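Local coordinates for homoserine dehydrogenase (PDB 3ING), which probably catalyses the NADP-dependent interconversion of aspartate semialdehyde and homoserine on the route from aspartate to threonine and methionine, at residues T174-I179 and N248-T253. Sequence-based numbering, arbitrary orientation.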
loop_
_atom_site.group_PDB
_atom_site.type_symbol
_atom_site.label_atom_id
_atom_site.label_comp_id
_atom_site.label_asym_id
_atom_site.label_seq_id
_atom_site.Cartn_x
_atom_site.Cartn_y
_atom_site.Cartn_z
ATOM N N THR A 174 14.365 10.915 13.400
ATOM C CA THR A 174 15.482 11.412 14.229
ATOM C C THR A 174 15.300 11.167 15.735
ATOM O O THR A 174 16.225 10.671 16.401
ATOM C CB THR A 174 15.824 12.883 13.903
ATOM O OG1 THR A 174 16.242 12.952 12.554
ATOM C CG2 THR A 174 16.976 13.437 14.833
ATOM N N ILE A 175 14.113 11.445 16.272
ATOM C CA ILE A 175 13.888 11.221 17.722
ATOM C C ILE A 175 14.061 9.748 18.054
ATOM O O ILE A 175 14.630 9.389 19.072
ATOM C CB ILE A 175 12.509 11.785 18.200
ATOM C CG1 ILE A 175 12.412 11.772 19.738
ATOM C CG2 ILE A 175 11.339 11.079 17.498
ATOM C CD1 ILE A 175 11.357 12.718 20.338
ATOM N N ASN A 176 13.624 8.871 17.163
ATOM C CA ASN A 176 13.734 7.456 17.424
ATOM C C ASN A 176 15.181 6.948 17.322
ATOM O O ASN A 176 15.647 6.155 18.128
ATOM C CB ASN A 176 12.769 6.685 16.526
ATOM C CG ASN A 176 11.440 6.472 17.193
ATOM O OD1 ASN A 176 11.345 5.687 18.147
ATOM N ND2 ASN A 176 10.399 7.201 16.734
ATOM N N TYR A 177 15.890 7.463 16.330
ATOM C CA TYR A 177 17.285 7.151 16.098
ATOM C C TYR A 177 18.069 7.599 17.301
ATOM O O TYR A 177 18.972 6.878 17.812
ATOM C CB TYR A 177 17.722 7.909 14.839
ATOM C CG TYR A 177 19.065 7.562 14.265
ATOM C CD1 TYR A 177 19.276 6.344 13.658
ATOM C CD2 TYR A 177 20.110 8.480 14.267
ATOM C CE1 TYR A 177 20.506 6.017 13.099
ATOM C CE2 TYR A 177 21.335 8.164 13.714
ATOM C CZ TYR A 177 21.520 6.927 13.123
ATOM O OH TYR A 177 22.700 6.570 12.514
ATOM N N VAL A 178 17.740 8.798 17.784
ATOM C CA VAL A 178 18.428 9.363 18.978
ATOM C C VAL A 178 18.209 8.501 20.199
ATOM O O VAL A 178 19.138 8.135 20.878
ATOM C CB VAL A 178 17.971 10.817 19.293
ATOM C CG1 VAL A 178 18.327 11.213 20.714
ATOM C CG2 VAL A 178 18.593 11.800 18.271
ATOM N N ILE A 179 16.963 8.181 20.497
ATOM C CA ILE A 179 16.633 7.331 21.652
ATOM C C ILE A 179 17.345 5.983 21.545
ATOM O O ILE A 179 17.981 5.526 22.482
ATOM C CB ILE A 179 15.076 7.127 21.727
ATOM C CG1 ILE A 179 14.381 8.431 22.140
ATOM C CG2 ILE A 179 14.701 6.020 22.695
ATOM C CD1 ILE A 179 12.859 8.379 21.986
ATOM N N ASN A 248 14.408 -1.293 24.295
ATOM C CA ASN A 248 13.092 -1.427 23.683
ATOM C C ASN A 248 12.207 -0.160 23.709
ATOM O O ASN A 248 11.037 -0.209 23.350
ATOM C CB ASN A 248 12.351 -2.639 24.274
ATOM C CG ASN A 248 12.048 -2.496 25.745
ATOM O OD1 ASN A 248 12.783 -1.829 26.480
ATOM N ND2 ASN A 248 10.963 -3.152 26.201
ATOM N N ASP A 249 12.799 0.989 24.026
ATOM C CA ASP A 249 12.070 2.252 24.014
ATOM C C ASP A 249 12.038 2.835 22.596
ATOM O O ASP A 249 13.076 2.905 21.906
ATOM C CB ASP A 249 12.723 3.311 24.926
ATOM C CG ASP A 249 12.594 2.994 26.409
ATOM O OD1 ASP A 249 11.697 2.234 26.812
ATOM O OD2 ASP A 249 13.417 3.529 27.168
ATOM N N ARG A 250 10.844 3.262 22.214
ATOM C CA ARG A 250 10.568 3.911 20.950
ATOM C C ARG A 250 9.562 5.040 21.175
ATOM O O ARG A 250 8.705 4.975 22.091
ATOM C CB ARG A 250 9.979 2.930 19.962
ATOM C CG ARG A 250 10.793 1.678 19.684
ATOM C CD ARG A 250 12.015 1.945 18.829
ATOM N NE ARG A 250 12.617 0.661 18.478
ATOM C CZ ARG A 250 13.446 -0.008 19.259
ATOM N NH1 ARG A 250 13.807 0.460 20.447
ATOM N NH2 ARG A 250 13.956 -1.138 18.840
ATOM N N LEU A 251 9.668 6.072 20.338
ATOM C CA LEU A 251 8.700 7.162 20.320
ATOM C C LEU A 251 7.610 6.737 19.328
ATOM O O LEU A 251 7.775 6.771 18.101
ATOM C CB LEU A 251 9.369 8.492 19.941
ATOM C CG LEU A 251 8.554 9.796 20.058
ATOM C CD1 LEU A 251 7.538 9.972 18.941
ATOM C CD2 LEU A 251 7.879 9.916 21.454
ATOM N N VAL A 252 6.487 6.318 19.882
ATOM C CA VAL A 252 5.385 5.784 19.098
ATOM C C VAL A 252 4.263 6.804 18.993
ATOM O O VAL A 252 3.870 7.424 19.981
ATOM C CB VAL A 252 4.824 4.487 19.763
ATOM C CG1 VAL A 252 3.612 3.945 19.008
ATOM C CG2 VAL A 252 5.949 3.388 19.869
ATOM N N THR A 253 3.772 6.970 17.778
ATOM C CA THR A 253 2.671 7.857 17.471
ATOM C C THR A 253 1.422 7.003 17.266
ATOM O O THR A 253 1.394 6.102 16.388
ATOM C CB THR A 253 2.941 8.693 16.215
ATOM O OG1 THR A 253 4.110 9.502 16.405
ATOM C CG2 THR A 253 1.750 9.624 15.904
#
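Helix segment 174-179 runs nearly antiparallel to strand segment 249-253, at 163° with the axes 7.6 Å apart at their closest, and the CA atoms of N176 and L251 make the nearest backbone pair. An asparagine amide can stand in for a neighbouring strand, and N176 is a worked example: its OD1 accepts a hydrogen bond from L251 N at 2.8 Å, while its ND2 donates to L251 O at 3.0 Å. The second bond is almost straight, 174° at the hydrogen, and meets a lone pair of L251 O with the acceptor lying in the amide plane; the first arrives tilted from the plane of the N176 carbonyl. S172 O, just ahead of the helix, also accepts from ND2, so the amide is held from both the strand and its own chain. The strand belongs to the antiparallel sheet of the homoserine dehydrogenase catalytic domain, joined to strand 261-270 by backbone hydrogen bonds of R250 with I269 and of V252 with R267. With an alanine in place of N176, the N and O of the buried L251 would probably lose both mates, leaving the helix its apolar contacts to the strand. Beside the polar link, I175 CG2 packs on L251 CG at 4.0 Å; with CG anti to the backbone N (chi1 -172°), the L251 side chain reaches this methyl. One turn on, I179 spans two strand residues: its CD1 meets L251 CB, and its CG2 lies in van der Waals contact with D249 O, 3.6 Å away. That carbonyl accepts a hydrogen bond from R250 NH1 at 2.9 Å, from above its plane, while the D249 carboxylate turns to S270 OG and N246 N.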